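Local coordinates for protein Apc35852 (Geobacillus stearothermophilus, PDB 1U9C) that is of unknown function but belongs to the DJ-1/PfpI family and may act, like some of its relatives, as a chaperone or cysteine-nucleophile enzyme, at residues L36-E40 against K41-V45; K215-A218 against A219-R223. All coordinates share one frame; numbering follows the deposited sequence.

Contact 1. Residues L36-E40 against K41-V45; sequences LVFQE and KGYDV
Y43 swings back under the last turn of helix 28-40 and can be followed outward atom by atom. Its CB sits 3.5 Å from F38 O, the carbonyl that also accepts the Y43 N-H at 3.1 Å between N and O, so backbone and side chain close on the same oxygen. CG follows just beyond, and CD2 then meets F38 CB at 3.9 Å while CE2 reaches F38 CD1. The two side chains cross obliquely. With CG turned anti to the carbonyl carbon (chi1 -60°), one face of the Y43 ring comes to lie under K41 CB, 3.7 Å above its centre. The hydroxyl end runs on toward V217.

The turn itself is a Schellman motif: besides Y43 N to F38 O, G42 N donates to Q39 O (2.9 Å), from above that carbonyl's plane rather than along a lone pair. G42 takes a positive phi of 85°, where a CB would crowd the preceding carbonyl.

On the solvent side, Q39 bends at chi2 and brings OE1 to 3.3 Å from V45 CG2. One water ties Q39 OE1 to Y43 O and V45 N; a second joins Q39 O to Y43 O.

Cutting Y43 back to an alanine here would probably rob F38, K41 CB and the facing V217 and L220 of the ring they pack on, opening a gap beneath the turn.

Helix 209-221 takes V37 and Y43 through V217, strand 7-12 receives F38 and Y43 on V8 and V45 on M10, and K41 NZ pairs with E221.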
ATOM      1  N   LEU A  36     -11.529  -2.647   7.333  1.00 21.41           N
ATOM      2  CA  LEU A  36     -12.580  -2.536   8.352  1.00 22.08           C
ATOM      3  C   LEU A  36     -12.878  -1.053   8.620  1.00 22.53           C
ATOM      4  O   LEU A  36     -14.059  -0.666   8.758  1.00 22.39           O
ATOM      5  CB  LEU A  36     -12.138  -3.239   9.660  1.00 23.66           C
ATOM      6  CG  LEU A  36     -13.034  -3.169  10.896  1.00 27.11           C
ATOM      7  CD1 LEU A  36     -14.337  -3.863  10.576  1.00 30.22           C
ATOM      8  CD2 LEU A  36     -12.408  -3.750  12.150  1.00 27.82           C
ATOM      9  N   VAL A  37     -11.866  -0.183   8.763  1.00 21.68           N
ATOM     10  CA  VAL A  37     -12.073   1.252   8.929  1.00 21.32           C
ATOM     11  C   VAL A  37     -12.939   1.804   7.813  1.00 22.63           C
ATOM     12  O   VAL A  37     -13.935   2.537   8.059  1.00 22.92           O
ATOM     13  CB  VAL A  37     -10.700   2.026   9.016  1.00 22.02           C
ATOM     14  CG1 VAL A  37     -10.882   3.572   8.860  1.00 23.93           C
ATOM     15  CG2 VAL A  37      -9.951   1.708  10.314  1.00 22.90           C
ATOM     16  N   PHE A  38     -12.591   1.481   6.561  1.00 20.94           N
ATOM     17  CA  PHE A  38     -13.355   2.005   5.431  1.00 21.51           C
ATOM     18  C   PHE A  38     -14.787   1.462   5.371  1.00 22.65           C
ATOM     19  O   PHE A  38     -15.732   2.209   5.103  1.00 22.28           O
ATOM     20  CB  PHE A  38     -12.600   1.731   4.118  1.00 20.94           C
ATOM     21  CG  PHE A  38     -11.225   2.350   4.044  1.00 20.38           C
ATOM     22  CD1 PHE A  38     -10.913   3.555   4.640  1.00 21.29           C
ATOM     23  CD2 PHE A  38     -10.223   1.692   3.355  1.00 21.01           C
ATOM     24  CE1 PHE A  38      -9.660   4.091   4.563  1.00 20.16           C
ATOM     25  CE2 PHE A  38      -8.971   2.242   3.286  1.00 19.57           C
ATOM     26  CZ  PHE A  38      -8.697   3.439   3.888  1.00 21.40           C
ATOM     27  N   GLN A  39     -14.947   0.173   5.634  1.00 23.65           N
ATOM     28  CA  GLN A  39     -16.303  -0.395   5.706  1.00 25.35           C
ATOM     29  C   GLN A  39     -17.115   0.290   6.809  1.00 25.79           C
ATOM     30  O   GLN A  39     -18.312   0.601   6.553  1.00 27.68           O
ATOM     31  CB  GLN A  39     -16.209  -1.913   5.948  1.00 26.73           C
ATOM     32  CG  GLN A  39     -15.721  -2.670   4.772  1.00 29.37           C
ATOM     33  CD  GLN A  39     -16.680  -2.611   3.629  1.00 36.79           C
ATOM     34  OE1 GLN A  39     -16.350  -2.195   2.522  1.00 37.23           O
ATOM     35  NE2 GLN A  39     -17.917  -2.939   3.922  1.00 40.38           N
ATOM     36  N   GLU A  40     -16.527   0.567   7.993  1.00 24.00           N
ATOM     37  CA  GLU A  40     -17.248   1.243   9.140  1.00 25.17           C
ATOM     38  C   GLU A  40     -17.719   2.611   8.739  1.00 25.09           C
ATOM     39  O   GLU A  40     -18.731   3.111   9.254  1.00 25.18           O
ATOM     40  CB  GLU A  40     -16.296   1.386  10.352  1.00 25.27           C
ATOM     41  CG  GLU A  40     -16.046   0.113  11.160  1.00 30.43           C
ATOM     42  CD  GLU A  40     -14.869   0.187  12.158  1.00 31.23           C
ATOM     43  OE1 GLU A  40     -13.955   1.063  12.112  1.00 37.72           O
ATOM     44  OE2 GLU A  40     -14.799  -0.692  13.046  1.00 41.30           O
ATOM     45  N   LYS A  41     -16.991   3.301   7.899  1.00 24.01           N
ATOM     46  CA  LYS A  41     -17.372   4.611   7.466  1.00 23.85           C
ATOM     47  C   LYS A  41     -18.430   4.570   6.379  1.00 23.52           C
ATOM     48  O   LYS A  41     -18.933   5.632   5.961  1.00 25.45           O
ATOM     49  CB  LYS A  41     -16.167   5.375   6.890  1.00 25.07           C
ATOM     50  CG  LYS A  41     -15.211   5.918   7.889  1.00 29.71           C
ATOM     51  CD  LYS A  41     -15.831   6.992   8.818  1.00 31.96           C
ATOM     52  CE  LYS A  41     -16.239   8.273   8.146  1.00 36.71           C
ATOM     53  NZ  LYS A  41     -16.743   9.277   9.174  1.00 36.47           N
ATOM     54  N   GLY A  42     -18.750   3.388   5.874  1.00 22.50           N
ATOM     55  CA  GLY A  42     -19.740   3.248   4.825  1.00 23.03           C
ATOM     56  C   GLY A  42     -19.237   3.447   3.416  1.00 23.25           C
ATOM     57  O   GLY A  42     -20.008   3.641   2.496  1.00 23.48           O
ATOM     58  N   TYR A  43     -17.923   3.381   3.241  1.00 22.28           N
ATOM     59  CA  TYR A  43     -17.375   3.520   1.935  1.00 21.75           C
ATOM     60  C   TYR A  43     -17.606   2.289   1.073  1.00 23.00           C
ATOM     61  O   TYR A  43     -17.750   1.163   1.583  1.00 25.07           O
ATOM     62  CB  TYR A  43     -15.877   3.804   2.006  1.00 22.67           C
ATOM     63  CG  TYR A  43     -15.473   5.063   2.744  1.00 22.97           C
ATOM     64  CD1 TYR A  43     -16.327   6.169   2.897  1.00 23.49           C
ATOM     65  CD2 TYR A  43     -14.184   5.166   3.259  1.00 22.64           C
ATOM     66  CE1 TYR A  43     -15.893   7.334   3.557  1.00 24.45           C
ATOM     67  CE2 TYR A  43     -13.773   6.287   3.899  1.00 26.18           C
ATOM     68  CZ  TYR A  43     -14.599   7.373   4.061  1.00 24.84           C
ATOM     69  OH  TYR A  43     -14.189   8.518   4.712  1.00 29.69           O
ATOM     70  N   ASP A  44     -17.597   2.490  -0.222  1.00 23.16           N
ATOM     71  CA  ASP A  44     -17.681   1.414  -1.239  1.00 24.21           C
ATOM     72  C   ASP A  44     -16.244   0.998  -1.547  1.00 24.64           C
ATOM     73  O   ASP A  44     -15.559   1.714  -2.260  1.00 26.87           O
ATOM     74  CB  ASP A  44     -18.364   1.951  -2.486  1.00 24.67           C
ATOM     75  CG  ASP A  44     -18.463   0.941  -3.638  1.00 27.28           C
ATOM     76  OD1 ASP A  44     -18.197  -0.260  -3.428  1.00 36.60           O
ATOM     77  OD2 ASP A  44     -18.861   1.286  -4.802  1.00 35.14           O
ATOM     78  N   VAL A  45     -15.819  -0.166  -1.082  1.00 22.98           N
ATOM     79  CA  VAL A  45     -14.429  -0.608  -1.241  1.00 22.93           C
ATOM     80  C   VAL A  45     -14.323  -1.691  -2.302  1.00 23.39           C
ATOM     81  O   VAL A  45     -15.012  -2.698  -2.244  1.00 23.99           O
ATOM     82  CB  VAL A  45     -13.886  -1.164   0.083  1.00 23.17           C
ATOM     83  CG1 VAL A  45     -12.477  -1.509  -0.070  1.00 24.78           C
ATOM     84  CG2 VAL A  45     -14.083  -0.156   1.223  1.00 24.83           C
TER
HETATM   85  O   HOH W   1     -17.705  -1.862   0.407  1.00 31.37           O
HETATM   86  O   HOH W   2     -19.352   0.177   3.629  1.00 31.91           O

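Contact 2. Residues K215-A218 against A219-R223; sequences KVVA and ALEER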
ATOM      1  N   LYS A 215      -5.994   8.771   8.322  1.00 21.01           N
ATOM      2  CA  LYS A 215      -5.648   9.914   7.491  1.00 21.43           C
ATOM      3  C   LYS A 215      -6.424   9.957   6.177  1.00 19.88           C
ATOM      4  O   LYS A 215      -6.803  11.021   5.709  1.00 20.46           O
ATOM      5  CB  LYS A 215      -4.125  10.016   7.221  1.00 21.75           C
ATOM      6  CG  LYS A 215      -3.291  10.520   8.426  1.00 24.06           C
ATOM      7  CD  LYS A 215      -1.766  10.405   8.211  1.00 22.63           C
ATOM      8  CE  LYS A 215      -0.970  11.086   9.322  1.00 24.69           C
ATOM      9  NZ  LYS A 215      -1.067  10.369  10.644  1.00 22.79           N
ATOM     10  N   VAL A 216      -6.625   8.772   5.576  1.00 19.98           N
ATOM     11  CA  VAL A 216      -7.445   8.667   4.355  1.00 19.54           C
ATOM     12  C   VAL A 216      -8.840   9.124   4.654  1.00 19.23           C
ATOM     13  O   VAL A 216      -9.411   9.903   3.913  1.00 19.32           O
ATOM     14  CB  VAL A 216      -7.370   7.260   3.762  1.00 20.40           C
ATOM     15  CG1 VAL A 216      -8.322   7.100   2.616  1.00 20.49           C
ATOM     16  CG2 VAL A 216      -5.924   6.962   3.342  1.00 20.51           C
ATOM     17  N   VAL A 217      -9.412   8.641   5.740  1.00 19.26           N
ATOM     18  CA  VAL A 217     -10.766   9.029   6.122  1.00 19.59           C
ATOM     19  C   VAL A 217     -10.874  10.548   6.291  1.00 18.70           C
ATOM     20  O   VAL A 217     -11.782  11.164   5.786  1.00 19.42           O
ATOM     21  CB  VAL A 217     -11.222   8.308   7.464  1.00 19.84           C
ATOM     22  CG1 VAL A 217     -12.503   8.903   8.016  1.00 21.05           C
ATOM     23  CG2 VAL A 217     -11.368   6.817   7.240  1.00 21.48           C
ATOM     24  N   ALA A 218      -9.886  11.145   6.967  1.00 20.52           N
ATOM     25  CA  ALA A 218      -9.914  12.595   7.171  1.00 20.10           C
ATOM     26  C   ALA A 218      -9.867  13.346   5.850  1.00 20.19           C
ATOM     27  O   ALA A 218     -10.651  14.267   5.627  1.00 19.40           O
ATOM     28  CB  ALA A 218      -8.718  13.063   8.014  1.00 20.94           C
ATOM     29  N   ALA A 219      -8.957  12.921   4.950  1.00 18.78           N
ATOM     30  CA  ALA A 219      -8.898  13.549   3.633  1.00 19.62           C
ATOM     31  C   ALA A 219     -10.202  13.389   2.837  1.00 19.90           C
ATOM     32  O   ALA A 219     -10.639  14.329   2.157  1.00 21.23           O
ATOM     33  CB  ALA A 219      -7.739  13.000   2.852  1.00 19.94           C
ATOM     34  N   LEU A 220     -10.865  12.227   2.914  1.00 18.88           N
ATOM     35  CA  LEU A 220     -12.136  12.038   2.232  1.00 20.22           C
ATOM     36  C   LEU A 220     -13.256  12.873   2.857  1.00 20.14           C
ATOM     37  O   LEU A 220     -14.106  13.441   2.164  1.00 20.38           O
ATOM     38  CB  LEU A 220     -12.470  10.544   2.234  1.00 20.45           C
ATOM     39  CG  LEU A 220     -11.603   9.694   1.330  1.00 22.90           C
ATOM     40  CD1 LEU A 220     -11.910   8.241   1.575  1.00 26.76           C
ATOM     41  CD2 LEU A 220     -11.878  10.026  -0.114  1.00 24.88           C
ATOM     42  N   GLU A 221     -13.240  13.003   4.176  1.00 20.05           N
ATOM     43  CA  GLU A 221     -14.227  13.834   4.883  1.00 21.56           C
ATOM     44  C   GLU A 221     -14.186  15.286   4.406  1.00 21.52           C
ATOM     45  O   GLU A 221     -15.196  15.952   4.337  1.00 22.12           O
ATOM     46  CB  GLU A 221     -13.941  13.743   6.409  1.00 22.52           C
ATOM     47  CG  GLU A 221     -14.441  12.455   7.064  1.00 25.21           C
ATOM     48  CD  GLU A 221     -14.021  12.305   8.520  1.00 26.22           C
ATOM     49  OE1 GLU A 221     -13.102  13.046   8.980  1.00 29.22           O
ATOM     50  OE2 GLU A 221     -14.556  11.387   9.194  1.00 31.80           O
ATOM     51  N   GLU A 222     -12.985  15.795   4.095  1.00 20.24           N
ATOM     52  CA  GLU A 222     -12.797  17.136   3.587  1.00 20.42           C
ATOM     53  C   GLU A 222     -13.464  17.390   2.246  1.00 19.83           C
ATOM     54  O   GLU A 222     -13.728  18.506   1.893  1.00 20.41           O
ATOM     55  CB  GLU A 222     -11.301  17.411   3.482  1.00 20.73           C
ATOM     56  CG  GLU A 222     -10.607  17.551   4.841  1.00 21.45           C
ATOM     57  CD  GLU A 222      -9.093  17.403   4.761  1.00 20.38           C
ATOM     58  OE1 GLU A 222      -8.459  17.623   3.687  1.00 22.60           O
ATOM     59  OE2 GLU A 222      -8.496  17.042   5.770  1.00 19.21           O
ATOM     60  N   ARG A 223     -13.678  16.304   1.506  1.00 21.15           N
ATOM     61  CA  ARG A 223     -14.135  16.368   0.109  1.00 24.26           C
ATOM     62  C   ARG A 223     -15.579  15.936  -0.018  1.00 27.21           C
ATOM     63  O   ARG A 223     -16.040  15.626  -1.082  1.00 29.79           O
ATOM     64  CB  ARG A 223     -13.297  15.413  -0.726  1.00 23.70           C
ATOM     65  CG  ARG A 223     -11.864  15.657  -0.658  1.00 22.16           C
ATOM     66  CD  ARG A 223     -11.017  14.614  -1.306  1.00 21.51           C
ATOM     67  NE  ARG A 223      -9.692  15.032  -0.969  1.00 21.92           N
ATOM     68  CZ  ARG A 223      -8.659  15.020  -1.701  1.00 21.55           C
ATOM     69  NH1 ARG A 223      -8.636  14.384  -2.838  1.00 20.04           N
ATOM     70  NH2 ARG A 223      -7.575  15.636  -1.253  1.00 23.21           N
TER
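Four successive i to i+4 hydrogen bonds carry the helix across the junction, from A219 N to K215 O, L220 N to V216 O, E221 N to V217 O (2.8 Å) and E222 N to A218 O (3.2 Å); the middle two approach nearly end-on to their carbonyls, the outer two at a tilt. R223 N then turns back to L220 O at 3.0 Å, one residue short of the helical spacing.

On the buried side V216 and L220 lie side by side and point the same way, V216 CG1 touching L220 CD1 at 3.9 Å. L220 CG also rests against V216 O, at 3.4 Å.

E221 runs back along the helix and crosses V217. Its CG lies anti to the carbonyl carbon (chi1 -78°) and the chain is extended beyond, which carries OE2 to 3.4 Å from V217 CG1; that same oxygen takes the salt bridge from K41 NZ. E222, likewise extended beyond CG, runs past A218 O, with CG at 3.4 Å, and its OE2 is engaged by R196. R223 NE reaches A219 O only through a weak bond.

Helix 209-221 lies against the sheet, V216 and A219 packing on strand 124-127 through A126 and I124, and K215 and V216 on I201 of strand 200-203. Along its flank V216 and V217 meet F38 and V37 of helix 28-40.

From the N terminus, strand 7-12 comes first; helix 28-40 then ends in contact 1, whose tight turn feeds strand 44-49, which lies parallel beside strand 7-12. The three make a beta-alpha-beta crossover, and contact 1 closes its helix-to-strand turn. Contact 2 comes much later, toward the C-terminal end of helix 209-221, a run of helix that closes no loop. The two are in series, neither nesting nor crossing. Yet their centres lie about 12 Å apart and they touch directly, along a seam of one 3.0 Å salt bridge (K41 NZ to E221 OE2) with apolar packing beside it. Through this seam the last helix is tied to helix 28-40 and the turn that leads into strand 44-49.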